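Local atomic coordinates of probable glucarate dehydratase (Mycobacterium smegmatis str. MC2 155, PDB entry 3VDG), a protein that probably dehydrates glucarate, as a metal-dependent lyase of the enolase superfamily. Residues 264-269 with 365-370; 340-345 with 353-358; 303-308 with 334-339; 224-229 with 255-260; 371-376 with 386-391. All coordinates share one frame; numbering follows the deposited sequence.

Contact 1: 264-269 with 365-370; sequences VLEYLE and LTYACD. With NA (sodium ion), chain C.
Tyr367 meets two residues of 264-269. The edge of the Tyr267 ring is aimed at one face of the Tyr367 ring, with Tyr267 CE1 over its centre. The planes stand at 86° and the ring centroids lie 5.1 Å apart, a T-shaped (edge-to-face) pair. Glu266 reaches the rim of the same Tyr367 ring. Its chain is stretched, with CG opposite the backbone N (chi1 176°), and runs past the ring in the reverse direction. This puts Glu266 CD 3.5 Å from Tyr367 CD1, with the carboxylate steeply turned to the ring. A water ties Tyr367 OH to Glu266 O.

At Ala368 the backbone takes over. Ala368 N donates to a second water at 3.0 Å, and that water donates to Glu266 OE1. The same OE1 has a salt bridge to Arg242.

Asp370 closes the segment. Its OD2 lies 4.2 Å from Glu269 OE1, and the two carboxylates are nearly parallel. Lys214 makes a salt bridge to each of these oxygens, which probably offsets their repulsion. Glu269 then uses OE2 for the sodium ion, 2.2 Å away. Two waters, Asp244 and Asn292 complete the ligands. Such a row of metal ligands on successive barrel strands is characteristic of the enolase superfamily, where magnesium is the usual ion.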
# COMPACT_ATOMS: atom_id res chain seq x y z
N VAL A 264 -23.73 17.52 15.66
CA VAL A 264 -23.26 18.75 15.03
C VAL A 264 -21.94 18.55 14.27
O VAL A 264 -21.75 19.13 13.19
CB VAL A 264 -23.09 19.88 16.08
CG1 VAL A 264 -22.68 21.17 15.39
CG2 VAL A 264 -24.38 20.10 16.86
N LEU A 265 -21.02 17.75 14.83
CA LEU A 265 -19.69 17.55 14.22
C LEU A 265 -19.63 16.33 13.33
O LEU A 265 -20.14 15.28 13.68
CB LEU A 265 -18.61 17.40 15.28
CG LEU A 265 -18.31 18.60 16.18
CD1 LEU A 265 -17.23 18.20 17.18
CD2 LEU A 265 -17.89 19.82 15.38
N GLU A 266 -18.96 16.46 12.20
CA GLU A 266 -18.63 15.33 11.36
C GLU A 266 -17.56 14.46 12.05
O GLU A 266 -17.63 13.23 12.06
CB GLU A 266 -18.12 15.86 10.03
CG GLU A 266 -17.65 14.79 9.08
CD GLU A 266 -17.38 15.34 7.69
OE1 GLU A 266 -16.45 16.18 7.54
OE2 GLU A 266 -18.10 14.91 6.77
N TYR A 267 -16.55 15.09 12.63
CA TYR A 267 -15.69 14.37 13.56
C TYR A 267 -15.04 15.36 14.51
O TYR A 267 -15.09 16.56 14.27
CB TYR A 267 -14.63 13.50 12.85
CG TYR A 267 -13.71 14.16 11.82
CD1 TYR A 267 -13.75 13.77 10.48
CD2 TYR A 267 -12.76 15.13 12.18
CE1 TYR A 267 -12.90 14.33 9.54
CE2 TYR A 267 -11.91 15.70 11.25
CZ TYR A 267 -11.97 15.30 9.92
OH TYR A 267 -11.12 15.85 8.97
N LEU A 268 -14.47 14.86 15.60
CA LEU A 268 -13.76 15.68 16.59
C LEU A 268 -12.29 15.28 16.58
O LEU A 268 -11.98 14.12 16.83
CB LEU A 268 -14.36 15.41 17.97
CG LEU A 268 -13.73 16.10 19.17
CD1 LEU A 268 -13.93 17.61 19.02
CD2 LEU A 268 -14.39 15.61 20.46
N GLU A 269 -11.37 16.21 16.27
CA GLU A 269 -9.97 15.81 16.09
C GLU A 269 -9.19 16.06 17.37
O GLU A 269 -9.28 17.14 17.93
CB GLU A 269 -9.24 16.63 15.00
CG GLU A 269 -10.01 16.99 13.76
CD GLU A 269 -9.17 17.79 12.77
OE1 GLU A 269 -9.75 18.51 11.93
OE2 GLU A 269 -7.91 17.71 12.85
N LEU A 365 -10.63 8.22 0.42
CA LEU A 365 -10.45 9.58 0.96
C LEU A 365 -11.64 10.40 0.54
O LEU A 365 -11.61 11.05 -0.50
CB LEU A 365 -9.16 10.24 0.48
CG LEU A 365 -8.61 11.28 1.48
CD1 LEU A 365 -7.22 11.78 1.10
CD2 LEU A 365 -9.57 12.44 1.67
N THR A 366 -12.70 10.34 1.34
CA THR A 366 -13.97 10.96 0.98
C THR A 366 -14.28 12.23 1.80
O THR A 366 -15.09 13.05 1.37
CB THR A 366 -15.13 9.95 1.12
OG1 THR A 366 -15.07 9.34 2.41
CG2 THR A 366 -14.99 8.87 0.04
N TYR A 367 -13.65 12.38 2.96
CA TYR A 367 -13.73 13.64 3.70
C TYR A 367 -13.04 14.76 2.95
O TYR A 367 -12.04 14.54 2.26
CB TYR A 367 -13.08 13.52 5.08
CG TYR A 367 -13.82 12.66 6.08
CD1 TYR A 367 -15.07 13.03 6.56
CD2 TYR A 367 -13.26 11.48 6.53
CE1 TYR A 367 -15.75 12.23 7.47
CE2 TYR A 367 -13.92 10.69 7.45
CZ TYR A 367 -15.17 11.07 7.92
OH TYR A 367 -15.82 10.27 8.82
N ALA A 368 -13.54 15.98 3.07
CA ALA A 368 -12.87 17.11 2.46
C ALA A 368 -11.48 17.26 3.08
O ALA A 368 -11.33 17.07 4.29
CB ALA A 368 -13.70 18.37 2.68
N CYS A 369 -10.45 17.58 2.29
CA CYS A 369 -9.09 17.77 2.81
C CYS A 369 -8.91 19.14 3.47
O CYS A 369 -9.42 20.14 2.98
CB CYS A 369 -8.05 17.66 1.67
SG CYS A 369 -8.00 16.04 0.85
N ASP A 370 -8.14 19.18 4.55
CA ASP A 370 -7.70 20.47 5.10
C ASP A 370 -6.73 21.17 4.14
O ASP A 370 -5.95 20.52 3.45
CB ASP A 370 -6.97 20.25 6.43
CG ASP A 370 -7.92 19.79 7.56
OD1 ASP A 370 -9.15 19.85 7.39
OD2 ASP A 370 -7.40 19.38 8.62
NA NA C . -5.84 18.32 13.32
O HOH W 1 -16.11 16.35 4.54
O HOH W 2 -18.23 11.20 10.06
O HOH W 3 -4.95 17.98 15.48
O HOH W 4 -4.71 19.97 12.19

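Contact 2: 340-345 with 353-358; sequences LSMHSN and AAMVHL. With FMT (formic acid), chain B.
Met342 and Met355 form the tight part of this contact. Met342 SD lies 3.8 Å from Met355 CB and 3.9 Å from Met355 CE, so the sulfur rests against both ends of the other side chain. The two chains pass at a slant. The Met342 chain leaves the strand extended and then bends at its last torsion (chi3 -63°). The bend carries its methyl toward the helix, where Met342 CE meets Leu358 CD2 at 4.0 Å and Met355 O at 3.9 Å. Met355 also bends at its end. Its methyl reaches the next residue that points to the helix, with Met355 CE 3.9 Å from Ser344 CB. This single touch is the thinner edge of the apolar contact, and Ser344 OG is hydrogen-bonded to His372 ND1.

Strand 339-342 and helix 349-360 are consecutive elements of the (beta/alpha) barrel, and the methionines fill the layer between them. Helix 323-336 adds Leu323 and Ser326 against Leu358.

The other side of segment 340-345 is polar and does not touch the helix. His343 turns away toward a pocket that holds formate, probably from the crystallisation liquor. His343 NE2 donates to formate O2 at 2.7 Å, and the bond is almost straight at 178°. The formate carbon lies in the plane of the imidazole, at its edge. The other ring nitrogen, ND1, is hydrogen-bonded to Asp316 OD2, an arrangement consistent with the His-Asp dyad of glucarate dehydratases. Asn246 also holds the formate.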
# COMPACT_ATOMS: atom_id res chain seq x y z
N LEU A 340 -10.56 8.10 6.58
CA LEU A 340 -9.32 8.76 6.12
C LEU A 340 -9.61 10.18 5.69
O LEU A 340 -10.52 10.43 4.90
CB LEU A 340 -8.72 8.00 4.93
CG LEU A 340 -7.38 8.58 4.42
CD1 LEU A 340 -6.27 8.29 5.42
CD2 LEU A 340 -7.05 7.97 3.06
N SER A 341 -8.85 11.12 6.23
CA SER A 341 -8.99 12.51 5.83
C SER A 341 -7.57 13.00 5.51
O SER A 341 -6.66 12.17 5.31
CB SER A 341 -9.64 13.30 6.99
OG SER A 341 -9.93 14.65 6.61
N MET A 342 -7.37 14.31 5.45
CA MET A 342 -6.02 14.84 5.20
C MET A 342 -5.74 16.11 6.00
O MET A 342 -6.55 17.04 6.04
CB MET A 342 -5.79 15.09 3.70
CG MET A 342 -4.35 15.47 3.37
SD MET A 342 -4.10 15.85 1.61
CE MET A 342 -4.51 14.28 0.83
N HIS A 343 -4.56 16.12 6.62
CA HIS A 343 -4.05 17.20 7.47
C HIS A 343 -3.20 18.09 6.63
O HIS A 343 -2.63 17.66 5.62
CB HIS A 343 -3.19 16.56 8.57
CG HIS A 343 -2.30 17.53 9.33
ND1 HIS A 343 -1.01 17.79 8.96
CD2 HIS A 343 -2.55 18.31 10.46
CE1 HIS A 343 -0.47 18.69 9.82
NE2 HIS A 343 -1.41 19.00 10.74
N SER A 344 -3.08 19.35 7.03
CA SER A 344 -2.20 20.26 6.30
C SER A 344 -1.49 21.22 7.25
O SER A 344 -1.90 21.38 8.40
CB SER A 344 -2.97 21.02 5.21
OG SER A 344 -3.52 22.21 5.70
N ASN A 345 -0.39 21.78 6.77
CA ASN A 345 0.28 22.88 7.44
C ASN A 345 0.43 23.98 6.39
O ASN A 345 0.24 23.72 5.20
CB ASN A 345 1.66 22.46 7.92
CG ASN A 345 1.60 21.60 9.17
OD1 ASN A 345 2.04 20.45 9.16
ND2 ASN A 345 1.06 22.14 10.26
N ALA A 353 -0.43 20.63 -5.28
CA ALA A 353 -0.57 19.72 -6.42
C ALA A 353 -0.42 18.27 -5.96
O ALA A 353 -1.18 17.39 -6.37
CB ALA A 353 0.46 20.05 -7.50
N ALA A 354 0.57 18.02 -5.11
CA ALA A 354 0.81 16.66 -4.66
C ALA A 354 -0.39 16.12 -3.85
O ALA A 354 -0.80 14.97 -4.02
CB ALA A 354 2.09 16.59 -3.85
N MET A 355 -0.95 16.97 -2.98
CA MET A 355 -2.12 16.63 -2.18
C MET A 355 -3.29 16.30 -3.11
O MET A 355 -4.04 15.36 -2.88
CB MET A 355 -2.52 17.81 -1.24
CG MET A 355 -1.50 18.16 -0.14
SD MET A 355 -1.70 19.85 0.54
CE MET A 355 -3.17 19.60 1.53
N VAL A 356 -3.46 17.08 -4.17
CA VAL A 356 -4.59 16.87 -5.06
C VAL A 356 -4.44 15.54 -5.84
O VAL A 356 -5.37 14.77 -5.92
CB VAL A 356 -4.78 18.07 -6.03
CG1 VAL A 356 -5.75 17.70 -7.15
CG2 VAL A 356 -5.24 19.30 -5.26
N HIS A 357 -3.25 15.26 -6.37
CA HIS A 357 -3.07 13.98 -7.08
C HIS A 357 -3.29 12.79 -6.16
O HIS A 357 -3.91 11.80 -6.55
CB HIS A 357 -1.69 13.88 -7.73
CG HIS A 357 -1.58 14.65 -9.03
ND1 HIS A 357 -2.09 14.19 -10.20
CD2 HIS A 357 -0.97 15.87 -9.32
CE1 HIS A 357 -1.84 15.08 -11.18
NE2 HIS A 357 -1.15 16.11 -10.64
N LEU A 358 -2.76 12.88 -4.95
CA LEU A 358 -2.95 11.83 -3.95
C LEU A 358 -4.43 11.61 -3.63
O LEU A 358 -4.94 10.49 -3.74
CB LEU A 358 -2.17 12.17 -2.67
CG LEU A 358 -2.40 11.26 -1.46
CD1 LEU A 358 -2.02 9.80 -1.79
CD2 LEU A 358 -1.62 11.77 -0.24
C FMT B . -2.02 21.13 13.62
O1 FMT B . -2.94 20.36 13.90
O2 FMT B . -1.02 20.72 12.83

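Contact 3: 303-308 with 334-339; sequences AAVAKN and DTFGLG
Val305 carries the contact between 303-308 and 334-339, touching both Phe336 and Leu338. Its CB points across toward the other segment and splits into two methyl branches. CG1 is set opposite the backbone N (chi1 166°) and reaches the phenyl ring. Val305 CG1 lies 3.7 Å from Phe336 CD2 and meets the ring obliquely. The two side chains themselves cross at about a right angle. CG2, beside the backbone N, takes the other direction. Val305 CG2 is 4.3 Å from Leu338 CD1, a looser touch. One valine thus spans the end of helix 323-336 and the turn that follows it.

Helices 301-307 and 323-336 are neighbouring outer helices of the (beta/alpha) barrel, with strand 312-315 between them in the chain. Both end in a Schellman motif. Asn308 and Gly337 take the positive phi there. Asn308 N bonds back to Val305 O at 3.3 Å, so the residue that makes the contact also belongs to the terminating turn. At the other helix the bond from Gly337 N to Asp334 O is weak. The turn at Gly337 sends the chain toward strand 339-342 and leaves Leu338 facing Val305.

The contact is part of the dimer interface at the surface. The Phe336 ring stacks with Phe336 of the second subunit and also packs on Pro302 of that subunit.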
# COMPACT_ATOMS: atom_id res chain seq x y z
N ALA A 303 -0.90 0.04 17.83
CA ALA A 303 -1.43 0.42 19.15
C ALA A 303 -2.76 1.17 19.02
O ALA A 303 -3.70 0.92 19.76
CB ALA A 303 -0.42 1.24 19.94
N ALA A 304 -2.84 2.09 18.05
CA ALA A 304 -4.09 2.84 17.84
C ALA A 304 -5.24 1.90 17.51
O ALA A 304 -6.38 2.10 17.96
CB ALA A 304 -3.93 3.90 16.75
N VAL A 305 -4.95 0.90 16.70
CA VAL A 305 -5.98 -0.07 16.33
C VAL A 305 -6.36 -0.94 17.55
O VAL A 305 -7.54 -1.13 17.82
CB VAL A 305 -5.49 -0.96 15.16
CG1 VAL A 305 -6.38 -2.18 15.00
CG2 VAL A 305 -5.46 -0.14 13.86
N ALA A 306 -5.37 -1.44 18.28
CA ALA A 306 -5.66 -2.32 19.43
C ALA A 306 -6.48 -1.59 20.51
O ALA A 306 -7.37 -2.17 21.12
CB ALA A 306 -4.38 -2.88 20.03
N LYS A 307 -6.19 -0.31 20.73
CA LYS A 307 -6.85 0.46 21.77
C LYS A 307 -8.17 1.08 21.34
O LYS A 307 -8.91 1.60 22.17
CB LYS A 307 -5.92 1.57 22.26
CG LYS A 307 -4.74 1.07 23.08
CD LYS A 307 -3.70 2.17 23.19
CE LYS A 307 -2.42 1.69 23.85
NZ LYS A 307 -2.65 1.46 25.29
N ASN A 308 -8.46 1.05 20.05
CA ASN A 308 -9.63 1.79 19.54
C ASN A 308 -9.55 3.27 19.88
O ASN A 308 -10.55 3.89 20.27
CB ASN A 308 -10.93 1.18 20.08
CG ASN A 308 -11.18 -0.22 19.53
OD1 ASN A 308 -11.43 -0.39 18.34
ND2 ASN A 308 -11.12 -1.23 20.40
N ASP A 334 -8.43 1.49 5.30
CA ASP A 334 -9.55 0.75 4.71
C ASP A 334 -9.63 -0.65 5.31
O ASP A 334 -10.70 -1.11 5.69
CB ASP A 334 -9.39 0.65 3.20
CG ASP A 334 -10.70 0.25 2.51
OD1 ASP A 334 -11.78 0.58 3.03
OD2 ASP A 334 -10.65 -0.42 1.46
N THR A 335 -8.50 -1.32 5.42
CA THR A 335 -8.47 -2.70 5.93
C THR A 335 -8.93 -2.78 7.39
O THR A 335 -9.66 -3.68 7.77
CB THR A 335 -7.04 -3.27 5.82
OG1 THR A 335 -6.67 -3.32 4.45
CG2 THR A 335 -6.95 -4.68 6.41
N PHE A 336 -8.47 -1.84 8.21
CA PHE A 336 -8.76 -1.90 9.64
C PHE A 336 -9.99 -1.08 10.05
O PHE A 336 -10.23 -0.86 11.23
CB PHE A 336 -7.52 -1.52 10.44
CG PHE A 336 -6.49 -2.60 10.46
CD1 PHE A 336 -5.61 -2.75 9.39
CD2 PHE A 336 -6.42 -3.51 11.52
CE1 PHE A 336 -4.67 -3.78 9.38
CE2 PHE A 336 -5.48 -4.53 11.53
CZ PHE A 336 -4.61 -4.67 10.45
N GLY A 337 -10.76 -0.62 9.07
CA GLY A 337 -12.04 0.04 9.34
C GLY A 337 -11.93 1.46 9.86
O GLY A 337 -12.82 1.94 10.56
N LEU A 338 -10.85 2.15 9.49
CA LEU A 338 -10.65 3.55 9.89
C LEU A 338 -10.99 4.49 8.73
O LEU A 338 -10.68 4.19 7.57
CB LEU A 338 -9.19 3.77 10.27
CG LEU A 338 -8.63 2.89 11.40
CD1 LEU A 338 -7.14 3.14 11.57
CD2 LEU A 338 -9.37 3.17 12.70
N GLY A 339 -11.61 5.62 9.04
CA GLY A 339 -11.87 6.62 8.00
C GLY A 339 -10.57 7.35 7.68
O GLY A 339 -9.58 7.24 8.41

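Contact 4: 224-229 with 255-260; sequences EEMAAV and VKVAAG
Met226 reaches across from helix 222-235 and lies against Val257 and Gly260. Each part of its side chain has a neighbour. Met226 CG is 4.1 Å from Val257 CG1. The sulfur follows, with Met226 SD 4.1 Å from Val257 CG2, so the thioether passes along both methyl branches of the valine. The methyl goes furthest. Met226 CE lies 3.7 Å from Gly260 CA and 3.8 Å from Val257 O. Gly260 has no side chain, and the methyl settles close against its backbone. A bend at the last torsion (chi3 74°) turns CE toward this place.

The next shell is the helical backbone. Gly260 N bonds to Lys256 O at 2.9 Å, which holds the glycine one turn beyond the lysine. The Lys256 side chain itself leads away from the contact. The two helix segments run in nearly the same direction, 23° apart, and their axes approach to 11.0 Å. At that spacing a long side chain such as Met226 spans the gap.

Further out, Glu225 ties the start of its helix to the preceding loop. Its carboxylate accepts from the backbone N of Gly218, Val219 and Phe220. Val229 packs on Val264, which precedes strand 267-269, and Val257 packs on Trp249 in the loop before its helix. Strand 241-244 lies between the two helices in the chain. Nearly parallel helices joined through an intervening strand are characteristic of neighbouring outer helices in a (beta/alpha) barrel.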
# COMPACT_ATOMS: atom_id res chain seq x y z
N GLU A 224 -17.06 28.31 24.96
CA GLU A 224 -17.02 29.38 23.96
C GLU A 224 -16.71 28.86 22.54
O GLU A 224 -17.22 29.41 21.55
CB GLU A 224 -16.00 30.45 24.34
CG GLU A 224 -16.34 31.16 25.64
CD GLU A 224 -15.27 32.13 26.07
OE1 GLU A 224 -14.64 32.76 25.20
OE2 GLU A 224 -15.05 32.26 27.30
N GLU A 225 -15.86 27.84 22.44
CA GLU A 225 -15.59 27.21 21.13
C GLU A 225 -16.82 26.42 20.64
O GLU A 225 -17.13 26.41 19.44
CB GLU A 225 -14.29 26.38 21.18
CG GLU A 225 -13.11 27.24 21.63
CD GLU A 225 -11.74 26.61 21.42
OE1 GLU A 225 -11.61 25.37 21.50
OE2 GLU A 225 -10.78 27.40 21.21
N MET A 226 -17.54 25.78 21.57
CA MET A 226 -18.82 25.14 21.22
C MET A 226 -19.81 26.18 20.69
O MET A 226 -20.56 25.92 19.76
CB MET A 226 -19.41 24.40 22.42
CG MET A 226 -18.55 23.24 22.90
SD MET A 226 -19.03 22.56 24.51
CE MET A 226 -20.52 21.66 24.09
N ALA A 227 -19.81 27.36 21.30
CA ALA A 227 -20.66 28.43 20.84
C ALA A 227 -20.31 28.85 19.42
O ALA A 227 -21.20 29.12 18.63
CB ALA A 227 -20.62 29.62 21.79
N ALA A 228 -19.02 28.91 19.08
CA ALA A 228 -18.65 29.24 17.71
C ALA A 228 -19.11 28.12 16.79
O ALA A 228 -19.61 28.38 15.69
CB ALA A 228 -17.14 29.47 17.58
N VAL A 229 -18.94 26.87 17.23
CA VAL A 229 -19.37 25.76 16.40
C VAL A 229 -20.88 25.85 16.11
O VAL A 229 -21.31 25.73 14.95
CB VAL A 229 -18.97 24.39 16.99
CG1 VAL A 229 -19.64 23.28 16.20
CG2 VAL A 229 -17.45 24.22 16.91
N VAL A 255 -15.26 14.57 26.77
CA VAL A 255 -16.51 13.82 26.74
C VAL A 255 -17.69 14.79 26.89
O VAL A 255 -18.73 14.61 26.25
CB VAL A 255 -16.53 12.71 27.81
CG1 VAL A 255 -17.94 12.17 28.02
CG2 VAL A 255 -15.56 11.59 27.45
N LYS A 256 -17.53 15.85 27.68
CA LYS A 256 -18.59 16.85 27.79
C LYS A 256 -18.78 17.63 26.49
O LYS A 256 -19.90 17.93 26.08
CB LYS A 256 -18.31 17.81 28.95
CG LYS A 256 -18.47 17.16 30.31
CD LYS A 256 -17.87 18.02 31.41
CE LYS A 256 -17.79 17.26 32.72
NZ LYS A 256 -16.99 18.02 33.71
N VAL A 257 -17.67 18.00 25.87
CA VAL A 257 -17.74 18.71 24.60
C VAL A 257 -18.43 17.83 23.55
O VAL A 257 -19.34 18.28 22.85
CB VAL A 257 -16.34 19.13 24.08
CG1 VAL A 257 -16.46 19.75 22.68
CG2 VAL A 257 -15.71 20.13 25.05
N ALA A 258 -18.00 16.57 23.46
CA ALA A 258 -18.59 15.64 22.49
C ALA A 258 -20.09 15.46 22.72
O ALA A 258 -20.89 15.47 21.76
CB ALA A 258 -17.85 14.31 22.51
N ALA A 259 -20.49 15.29 23.97
CA ALA A 259 -21.91 15.11 24.28
C ALA A 259 -22.67 16.35 23.88
O ALA A 259 -23.73 16.27 23.26
CB ALA A 259 -22.12 14.80 25.76
N GLY A 260 -22.11 17.52 24.18
CA GLY A 260 -22.74 18.77 23.85
C GLY A 260 -22.81 19.05 22.37
O GLY A 260 -23.64 19.82 21.92

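Contact 5: 371-376 with 386-391; sequences THWPWR and LNFCDG. With ACT (acetate ion), chain E.
The Trp373 and Phe388 rings meet obliquely. Their planes are 31° apart, and the centroid of the five-membered ring of Trp373 lies 4.8 Å from that of Phe388. The approach is close at one corner: Phe388 CE2 sits over a face of the indole, 3.2 Å from Trp373 CD1. Phe388 CZ is further off, 3.9 Å from Trp373 CG.

Arg376 lies over the opposite face of the indole, so Trp373 is held between the guanidinium group and the phenyl ring. Arg376 NE donates to Trp373 O at 2.9 Å and 177°, in the carbonyl plane and on a lone pair. The backbone N of Arg376 donates to the same oxygen. Trp373 O thus takes two N-H groups, and the NE bond holds the guanidinium over the ring. Trp373 N in turn donates to Thr371 OG1 at 3.0 Å, an ST turn that leads into the short 3-10 segment 373-375. The indole N-H is also used: Trp373 NE1 donates to a water at 3.1 Å, which bonds weakly to Leu386 O.

Phe388 has a second aromatic partner, Tyr208, which it meets edge-to-face. The Trp373-Phe388 pair packs the loop after helix 349-360 against the weak edge strand 388-389. His372 faces elsewhere. Its NE2 donates to an acetate, probably from the crystallisation liquor. His52 and Asn47 also hold this acetate, consistent with the enolase-superfamily pocket between the barrel and the N-terminal region.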
# COMPACT_ATOMS: atom_id res chain seq x y z
N THR A 371 -6.77 22.50 4.11
CA THR A 371 -5.70 23.27 3.48
C THR A 371 -5.61 24.63 4.17
O THR A 371 -6.61 25.13 4.66
CB THR A 371 -5.94 23.49 1.97
OG1 THR A 371 -4.87 24.27 1.41
CG2 THR A 371 -7.27 24.21 1.74
N HIS A 372 -4.41 25.18 4.22
CA HIS A 372 -4.18 26.54 4.73
C HIS A 372 -4.20 27.53 3.60
O HIS A 372 -3.90 28.70 3.78
CB HIS A 372 -2.82 26.61 5.42
CG HIS A 372 -2.78 25.96 6.78
ND1 HIS A 372 -2.94 24.64 6.95
CD2 HIS A 372 -2.60 26.51 8.04
CE1 HIS A 372 -2.85 24.35 8.27
NE2 HIS A 372 -2.64 25.49 8.93
N TRP A 373 -4.57 27.07 2.41
CA TRP A 373 -4.52 27.95 1.21
C TRP A 373 -5.04 29.38 1.34
O TRP A 373 -4.39 30.32 0.88
CB TRP A 373 -5.22 27.27 0.04
CG TRP A 373 -4.75 27.80 -1.30
CD1 TRP A 373 -5.47 28.57 -2.21
CD2 TRP A 373 -3.43 27.60 -1.92
NE1 TRP A 373 -4.70 28.85 -3.32
CE2 TRP A 373 -3.47 28.29 -3.21
CE3 TRP A 373 -2.27 26.92 -1.55
CZ2 TRP A 373 -2.40 28.30 -4.07
CZ3 TRP A 373 -1.18 26.94 -2.43
CH2 TRP A 373 -1.25 27.62 -3.66
N PRO A 374 -6.25 29.57 1.91
CA PRO A 374 -6.80 30.94 1.97
C PRO A 374 -5.92 31.91 2.77
O PRO A 374 -6.02 33.12 2.59
CB PRO A 374 -8.13 30.75 2.69
CG PRO A 374 -8.50 29.32 2.44
CD PRO A 374 -7.20 28.58 2.44
N TRP A 375 -5.05 31.37 3.62
CA TRP A 375 -4.25 32.21 4.50
C TRP A 375 -3.00 32.72 3.87
O TRP A 375 -2.31 33.54 4.46
CB TRP A 375 -3.91 31.46 5.79
CG TRP A 375 -5.17 31.12 6.55
CD1 TRP A 375 -5.69 29.86 6.81
CD2 TRP A 375 -6.12 32.06 7.17
NE1 TRP A 375 -6.87 29.95 7.52
CE2 TRP A 375 -7.17 31.25 7.78
CE3 TRP A 375 -6.19 33.45 7.27
CZ2 TRP A 375 -8.24 31.82 8.46
CZ3 TRP A 375 -7.27 34.01 7.96
CH2 TRP A 375 -8.26 33.22 8.54
N ARG A 376 -2.66 32.23 2.68
CA ARG A 376 -1.47 32.78 2.01
C ARG A 376 -1.88 33.51 0.74
O ARG A 376 -3.04 33.40 0.32
CB ARG A 376 -0.34 31.75 1.81
CG ARG A 376 -0.74 30.38 1.22
CD ARG A 376 -0.77 30.36 -0.30
NE ARG A 376 -2.08 30.76 -0.81
CZ ARG A 376 -2.26 31.36 -1.98
NH1 ARG A 376 -1.23 31.62 -2.77
NH2 ARG A 376 -3.48 31.70 -2.36
N LEU A 386 -4.12 25.19 -10.44
CA LEU A 386 -4.74 24.76 -9.18
C LEU A 386 -5.83 25.71 -8.67
O LEU A 386 -5.81 26.14 -7.52
CB LEU A 386 -3.67 24.58 -8.11
CG LEU A 386 -2.63 23.48 -8.40
CD1 LEU A 386 -1.52 23.47 -7.38
CD2 LEU A 386 -3.26 22.10 -8.53
N ASN A 387 -6.80 26.02 -9.52
CA ASN A 387 -7.90 26.91 -9.13
C ASN A 387 -8.91 26.23 -8.24
O ASN A 387 -9.26 25.07 -8.44
CB ASN A 387 -8.62 27.42 -10.38
CG ASN A 387 -7.72 28.27 -11.26
OD1 ASN A 387 -6.72 28.84 -10.80
ND2 ASN A 387 -8.06 28.36 -12.53
N PHE A 388 -9.41 26.97 -7.26
CA PHE A 388 -10.51 26.45 -6.46
C PHE A 388 -11.82 26.88 -7.08
O PHE A 388 -12.00 28.04 -7.44
CB PHE A 388 -10.43 26.99 -5.04
CG PHE A 388 -9.35 26.37 -4.22
CD1 PHE A 388 -9.66 25.38 -3.29
CD2 PHE A 388 -8.02 26.73 -4.40
CE1 PHE A 388 -8.66 24.79 -2.52
CE2 PHE A 388 -7.02 26.14 -3.64
CZ PHE A 388 -7.33 25.17 -2.71
N CYS A 389 -12.75 25.95 -7.22
CA CYS A 389 -14.06 26.28 -7.73
C CYS A 389 -15.07 25.46 -6.97
O CYS A 389 -14.98 24.23 -6.91
CB CYS A 389 -14.17 26.00 -9.24
SG CYS A 389 -15.84 26.33 -9.89
N ASP A 390 -16.01 26.15 -6.33
CA ASP A 390 -16.99 25.46 -5.52
C ASP A 390 -16.33 24.54 -4.51
O ASP A 390 -16.82 23.44 -4.22
CB ASP A 390 -17.96 24.66 -6.40
CG ASP A 390 -18.78 25.53 -7.33
OD1 ASP A 390 -18.89 26.75 -7.06
OD2 ASP A 390 -19.31 25.01 -8.33
N GLY A 391 -15.21 24.99 -3.94
CA GLY A 391 -14.63 24.28 -2.79
C GLY A 391 -13.71 23.13 -3.19
O GLY A 391 -13.20 22.43 -2.33
C ACT E . -1.79 25.32 12.82
O ACT E . -1.63 25.61 11.60
OXT ACT E . -1.56 26.16 13.72
CH3 ACT E . -2.28 23.96 13.22
O HOH W 5 -5.89 29.29 -6.11

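Contacts 1 and 2 are buried, contact 5 and contact 4 are partly buried, and contact 3 lies at the surface beside the second subunit. Contacts 1 and 2 join directly: Tyr267 OH bonds to Ser341 OG, and Met342 O accepts from Asp370 N. Contact 5 also packs on contact 2, where Leu386 touches Ala353. Polar chemistry gathers round the inner three, with metal, waters, formate or acetate nearby. Contacts 3 and 4, 26 Å apart between centres, are apolar packing between neighbouring outer helices. Contact 4 still touches contact 1, since Ala258 packs on Leu268. Helix 323-336 of contact 3 leads into strand 339-342 of contact 2.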